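Local atomic coordinates of probable benzoylformate decarboxylase (Rhodococcus jostii, PDB entry 7ORX), a protein that belongs to the thiamine diphosphate-dependent enzymes, a family built on three parallel-sheet alpha/beta domains, and carries bound thiamine diphosphate and a sodium ion. Residues L20-G25 and D58-V63; G415-L418 and R423-I426; S36-P39 and R43-L46. All blocks are in the same frame, centred on the assembly; numbering follows the deposited sequence.

Interaction 1 (L20-G25 and D58-V63); sequences LTTVFG and DGYSLV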
# COMPACT_ATOMS: atom_id res chain seq x y z
N LEU C 20 -7.67 -5.29 29.13
CA LEU C 20 -7.96 -4.00 28.41
C LEU C 20 -9.28 -3.38 28.88
O LEU C 20 -10.14 -3.09 28.02
CB LEU C 20 -8.03 -4.21 26.90
CG LEU C 20 -6.68 -4.27 26.18
CD1 LEU C 20 -5.94 -5.54 26.56
CD2 LEU C 20 -6.90 -4.25 24.68
N THR C 21 -9.38 -3.08 30.17
CA THR C 21 -10.59 -2.51 30.81
C THR C 21 -10.54 -0.97 30.87
O THR C 21 -11.52 -0.39 31.33
CB THR C 21 -10.76 -3.12 32.19
OG1 THR C 21 -9.46 -3.09 32.78
CG2 THR C 21 -11.25 -4.54 32.11
N THR C 22 -9.48 -0.34 30.36
CA THR C 22 -9.37 1.12 30.24
C THR C 22 -9.35 1.49 28.77
O THR C 22 -8.48 1.03 28.06
CB THR C 22 -8.13 1.60 30.98
OG1 THR C 22 -8.22 1.06 32.30
CG2 THR C 22 -8.02 3.10 31.02
N VAL C 23 -10.28 2.30 28.33
CA VAL C 23 -10.47 2.61 26.89
C VAL C 23 -10.28 4.13 26.67
O VAL C 23 -10.99 4.92 27.32
CB VAL C 23 -11.86 2.13 26.46
CG1 VAL C 23 -12.13 2.38 24.99
CG2 VAL C 23 -12.05 0.69 26.82
N PHE C 24 -9.38 4.53 25.80
CA PHE C 24 -9.14 5.96 25.48
C PHE C 24 -9.87 6.25 24.18
O PHE C 24 -9.75 5.42 23.31
CB PHE C 24 -7.63 6.18 25.43
CG PHE C 24 -6.92 5.92 26.73
CD1 PHE C 24 -6.53 4.64 27.11
CD2 PHE C 24 -6.65 6.96 27.61
CE1 PHE C 24 -5.86 4.43 28.30
CE2 PHE C 24 -5.99 6.73 28.80
CZ PHE C 24 -5.59 5.46 29.15
N GLY C 25 -10.64 7.33 24.06
CA GLY C 25 -11.50 7.49 22.88
C GLY C 25 -11.82 8.95 22.60
O GLY C 25 -11.73 9.80 23.50
N ASP C 58 -0.73 5.99 24.99
CA ASP C 58 0.70 5.61 24.87
C ASP C 58 1.33 5.73 26.26
O ASP C 58 1.96 4.77 26.73
CB ASP C 58 1.41 6.45 23.80
CG ASP C 58 2.69 5.82 23.24
OD1 ASP C 58 2.93 4.62 23.52
OD2 ASP C 58 3.49 6.53 22.54
N GLY C 59 1.15 6.88 26.93
CA GLY C 59 1.72 7.08 28.26
C GLY C 59 1.22 6.01 29.21
O GLY C 59 2.01 5.47 30.01
N TYR C 60 -0.06 5.73 29.16
CA TYR C 60 -0.69 4.74 30.06
C TYR C 60 -0.00 3.37 29.84
O TYR C 60 0.36 2.67 30.78
CB TYR C 60 -2.19 4.69 29.80
CG TYR C 60 -2.92 3.83 30.79
CD1 TYR C 60 -3.09 2.48 30.55
CD2 TYR C 60 -3.42 4.36 31.96
CE1 TYR C 60 -3.72 1.67 31.46
CE2 TYR C 60 -4.06 3.55 32.88
CZ TYR C 60 -4.24 2.20 32.62
OH TYR C 60 -4.88 1.41 33.51
N SER C 61 0.22 3.05 28.57
CA SER C 61 0.85 1.80 28.16
C SER C 61 2.30 1.71 28.62
O SER C 61 2.73 0.65 29.06
CB SER C 61 0.74 1.65 26.69
OG SER C 61 1.67 0.68 26.25
N LEU C 62 3.05 2.78 28.49
CA LEU C 62 4.50 2.78 28.81
C LEU C 62 4.70 2.51 30.30
O LEU C 62 5.64 1.80 30.66
CB LEU C 62 5.10 4.13 28.40
CG LEU C 62 5.28 4.31 26.91
CD1 LEU C 62 5.41 5.77 26.52
CD2 LEU C 62 6.49 3.55 26.46
N VAL C 63 3.83 3.04 31.13
CA VAL C 63 4.03 2.87 32.59
C VAL C 63 3.69 1.44 32.97
O VAL C 63 4.48 0.85 33.73
CB VAL C 63 3.21 3.89 33.37
CG1 VAL C 63 3.23 3.55 34.85
CG2 VAL C 63 3.68 5.32 33.11
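F24 of strand 22-25 presses the outer end of its ring against the root of the Y60 ring on helix 50-64. The closest approach is from F24 CZ to Y60 CG, 3.5 Å, with Y60 CB equally near the same CZ. The two side chains cross at about a right angle, but their rings meet obliquely, with planes 58° apart and centroids separated by 5.3 Å. Y60 CD2 lies in the plane of the F24 ring, at its edge. Two residues earlier on the strand, T22 meets the other end of the tyrosine: its CG2 sits 4.2 Å above one face of the Y60 ring, toward the rim, and its OG1 is 3.6 Å from Y60 OH, too long a separation to count as a hydrogen bond.

Y60 spans the gap because its CG stands anti to the backbone N (chi1 -173°), which sends the ring off the helix to the strand. A second shell positions the two rings: V53, M56 and A57 of helix 50-64 and L418 of helix 409-418 pack on F24 too, while L418 and A419 pack on Y60. Aromatic and methyl surfaces thus do the joining. The contact is carried by dispersion between ring and methyl carbons, as suits a helix packed on a parallel sheet, and the hydroxyls of T22 and Y60 are not hydrogen-bonded to each other.

Interaction 2 (G415-L418 and R423-I426); sequences GAQL and RQVI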
# COMPACT_ATOMS: atom_id res chain seq x y z
N GLY C 415 -1.68 10.49 30.75
CA GLY C 415 -1.92 9.04 30.72
C GLY C 415 -1.04 8.31 31.71
O GLY C 415 -1.53 7.43 32.39
N ALA C 416 0.22 8.68 31.80
CA ALA C 416 1.20 8.07 32.72
C ALA C 416 0.70 8.24 34.16
O ALA C 416 0.87 7.33 34.98
CB ALA C 416 2.55 8.74 32.54
N GLN C 417 0.12 9.39 34.44
CA GLN C 417 -0.31 9.69 35.81
C GLN C 417 -1.50 8.81 36.14
O GLN C 417 -1.47 8.18 37.20
CB GLN C 417 -0.66 11.16 36.00
CG GLN C 417 -0.98 11.48 37.44
CD GLN C 417 0.20 11.24 38.35
OE1 GLN C 417 1.01 12.14 38.56
NE2 GLN C 417 0.31 10.03 38.86
N LEU C 418 -2.47 8.71 35.24
CA LEU C 418 -3.66 7.82 35.38
C LEU C 418 -3.23 6.38 35.69
O LEU C 418 -3.93 5.70 36.40
CB LEU C 418 -4.46 7.89 34.08
CG LEU C 418 -5.74 7.09 34.09
CD1 LEU C 418 -6.65 7.55 35.23
CD2 LEU C 418 -6.44 7.15 32.74
N ARG C 423 2.97 7.37 42.32
CA ARG C 423 4.17 8.07 41.84
C ARG C 423 3.71 9.34 41.16
O ARG C 423 2.74 9.31 40.41
CB ARG C 423 5.00 7.22 40.88
CG ARG C 423 5.59 5.96 41.51
CD ARG C 423 6.31 5.14 40.45
NE ARG C 423 7.49 5.87 40.03
CZ ARG C 423 8.37 5.47 39.11
NH1 ARG C 423 8.21 4.32 38.50
NH2 ARG C 423 9.43 6.22 38.83
N GLN C 424 4.40 10.44 41.46
CA GLN C 424 4.08 11.74 40.86
C GLN C 424 4.66 11.79 39.46
O GLN C 424 5.86 11.61 39.32
CB GLN C 424 4.65 12.89 41.69
CG GLN C 424 4.31 14.24 41.10
CD GLN C 424 2.83 14.51 41.14
OE1 GLN C 424 2.26 14.76 42.20
NE2 GLN C 424 2.20 14.51 39.97
N VAL C 425 3.83 12.02 38.45
CA VAL C 425 4.31 12.34 37.09
C VAL C 425 4.51 13.86 37.01
O VAL C 425 3.58 14.62 37.34
CB VAL C 425 3.34 11.85 36.01
CG1 VAL C 425 3.75 12.33 34.64
CG2 VAL C 425 3.24 10.34 36.03
N ILE C 426 5.68 14.26 36.53
CA ILE C 426 6.01 15.68 36.23
C ILE C 426 6.27 15.79 34.74
O ILE C 426 7.19 15.17 34.26
CB ILE C 426 7.22 16.11 37.07
CG1 ILE C 426 6.97 15.81 38.55
CG2 ILE C 426 7.53 17.57 36.84
CD1 ILE C 426 8.19 15.93 39.41
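A416, near the end of helix 409-418, meets V425 at the start of strand 425-430: A416 CB lies 3.9 Å from V425 CG2. The small methyl lets the helix come close to the strand, and a branched valine methyl packs against it. V425 CG2, anti to its own carbonyl carbon, also reaches the helix backbone, 3.6 Å from Q417 CA.

Q417 carries the polar half of the contact. Its chain leaves the helix and then bends about its CB-CG bond (chi2 63°), which turns the amide onto the strand backbone. There the amide uses both of its ends. Q417 OE1 accepts a nearly straight hydrogen bond from V425 N at 2.8 Å, although the donor stands above the carbonyl plane. Q417 NE2 in turn donates a hydrogen bond to R423 O at 3.0 Å, which lies in the glutamine's amide plane and runs almost in line with the carbonyl. The two bonds, to a donor and an acceptor two residues apart, fix the rotation of the amide. An amide suits this task, since it offers both functions without bringing a charge into a buried place. Q424 turns its own amide almost perpendicular to that of Q417; its NE2 bonds V425 O and, outside the segments, P450 O.

L418 starts away from the strand, and its side chain packs on Y60 of helix 50-64. The arrangement packs the end of helix 409-418 on the start of strand 425-430, the two joined by a short loop, in the C-terminal thiamine diphosphate-binding domain. Strand 425-430 runs between its parallel neighbours 374-378 and 452-457, R423 is tied to D372 O just ahead of the first, and A416 also packs on V63 of helix 50-64.

Interaction 3 (S36-P39 and R43-L46); sequences SGMP and RYVL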
# COMPACT_ATOMS: atom_id res chain seq x y z
N SER C 36 -21.98 1.43 23.45
CA SER C 36 -23.29 1.22 24.13
C SER C 36 -23.25 -0.06 24.97
O SER C 36 -23.89 -0.09 26.03
CB SER C 36 -24.45 1.24 23.16
OG SER C 36 -24.36 0.20 22.20
N GLY C 37 -22.53 -1.08 24.50
CA GLY C 37 -22.45 -2.41 25.13
C GLY C 37 -21.33 -2.49 26.14
O GLY C 37 -21.09 -3.58 26.68
N MET C 38 -20.65 -1.38 26.40
CA MET C 38 -19.51 -1.32 27.35
C MET C 38 -20.02 -1.68 28.75
O MET C 38 -21.03 -1.17 29.19
CB MET C 38 -18.95 0.09 27.34
CG MET C 38 -17.80 0.33 28.26
SD MET C 38 -16.94 1.85 27.70
CE MET C 38 -15.63 1.91 28.91
N PRO C 39 -19.39 -2.62 29.47
CA PRO C 39 -19.75 -2.92 30.86
C PRO C 39 -19.41 -1.84 31.90
O PRO C 39 -18.76 -0.89 31.55
CB PRO C 39 -18.92 -4.17 31.19
CG PRO C 39 -18.56 -4.73 29.85
CD PRO C 39 -18.35 -3.54 28.95
N ARG C 43 -13.59 1.58 32.16
CA ARG C 43 -13.58 3.06 32.21
C ARG C 43 -13.22 3.62 30.85
O ARG C 43 -12.28 3.15 30.27
CB ARG C 43 -12.69 3.60 33.33
CG ARG C 43 -11.21 3.23 33.35
CD ARG C 43 -10.81 3.70 34.76
NE ARG C 43 -9.44 4.14 35.08
CZ ARG C 43 -8.39 3.34 35.20
NH1 ARG C 43 -8.50 2.05 34.98
NH2 ARG C 43 -7.21 3.84 35.52
N TYR C 44 -14.00 4.57 30.37
CA TYR C 44 -13.73 5.29 29.11
C TYR C 44 -13.05 6.61 29.47
O TYR C 44 -13.50 7.32 30.40
CB TYR C 44 -15.04 5.50 28.35
CG TYR C 44 -14.91 6.06 26.97
CD1 TYR C 44 -14.69 5.25 25.87
CD2 TYR C 44 -15.05 7.42 26.75
CE1 TYR C 44 -14.63 5.78 24.58
CE2 TYR C 44 -14.95 7.98 25.49
CZ TYR C 44 -14.78 7.15 24.39
OH TYR C 44 -14.69 7.73 23.15
N VAL C 45 -11.96 6.94 28.79
CA VAL C 45 -11.25 8.22 29.03
C VAL C 45 -11.35 9.06 27.75
O VAL C 45 -10.74 8.75 26.77
CB VAL C 45 -9.81 7.96 29.47
CG1 VAL C 45 -9.13 9.28 29.74
CG2 VAL C 45 -9.71 7.07 30.70
N LEU C 46 -12.20 10.06 27.76
CA LEU C 46 -12.41 10.92 26.58
C LEU C 46 -11.24 11.92 26.45
O LEU C 46 -10.81 12.50 27.47
CB LEU C 46 -13.77 11.61 26.78
CG LEU C 46 -14.13 12.71 25.79
CD1 LEU C 46 -14.31 12.15 24.39
CD2 LEU C 46 -15.40 13.42 26.24
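The connection from helix 32-35 into strand 43-46, part of the N-terminal thiamine diphosphate-binding domain, folds back on that strand through M38, whose methyl meets the backbone of R43 and Y44. The strand is the outermost of its parallel sheet within the chain, and M38, a few residues before the strand, lies against its start. M38 CE comes 3.4 Å from Y44 N and 3.5 Å from R43 C, so the methyl rests on the peptide link between the two residues. It also reaches the side chain, with CE 3.7 Å from Y44 CB, while M38 SD stays 4.2 Å from that same carbon.

The methionine gets there by being fully stretched. All three of its torsions are close to 180° (chi1 179°), and the chain remains extended through the sulfur, so CE is delivered to the strand from some distance. A long, unbranched and flexible thioether suits such a reach, and its apolar methyl can rest against a peptide link. Y44 turns its CB toward the loop; the Y44 and M38 side chains cross at about a right angle, with the sulfur oblique to the ring. The CB of R43 points away from the loop, and R43 meets it through its backbone.

Around this patch, Y12 of helix 7-17 packs on M38 and P39. P477 of the second subunit covers both M38 and Y44, which makes the contact part of a subunit interface. P27, a residue of the thiamine diphosphate pocket, touches Y44 as well. Strand 43-46 pairs with the parallel strand 22-25, while L46 bonds through its backbone to S443 and Y447 of helix 440-447.

The three contacts form a chain of packing across two domains. Interaction 3 and interaction 1, their centres about 13 Å apart, share one sheet: V23 O lies 2.7 Å from V45 N and V23 N 2.9 Å from R43 O, probable backbone hydrogen bonds. Interaction 1 then meets interaction 2 across helices 50-64 and 409-418, with centres about 12 Å apart and Y60 CD2 3.6 Å from G415 O. Interactions 2 and 3, about 22 Å apart between centres, touch through L418, whose CD2 is 3.9 Å from V45 CG2. Interaction 3 is nearer a bound thiamine diphosphate than interaction 1: the side chain of Y44 is about 9 Å from one and that of F24 about 14 Å.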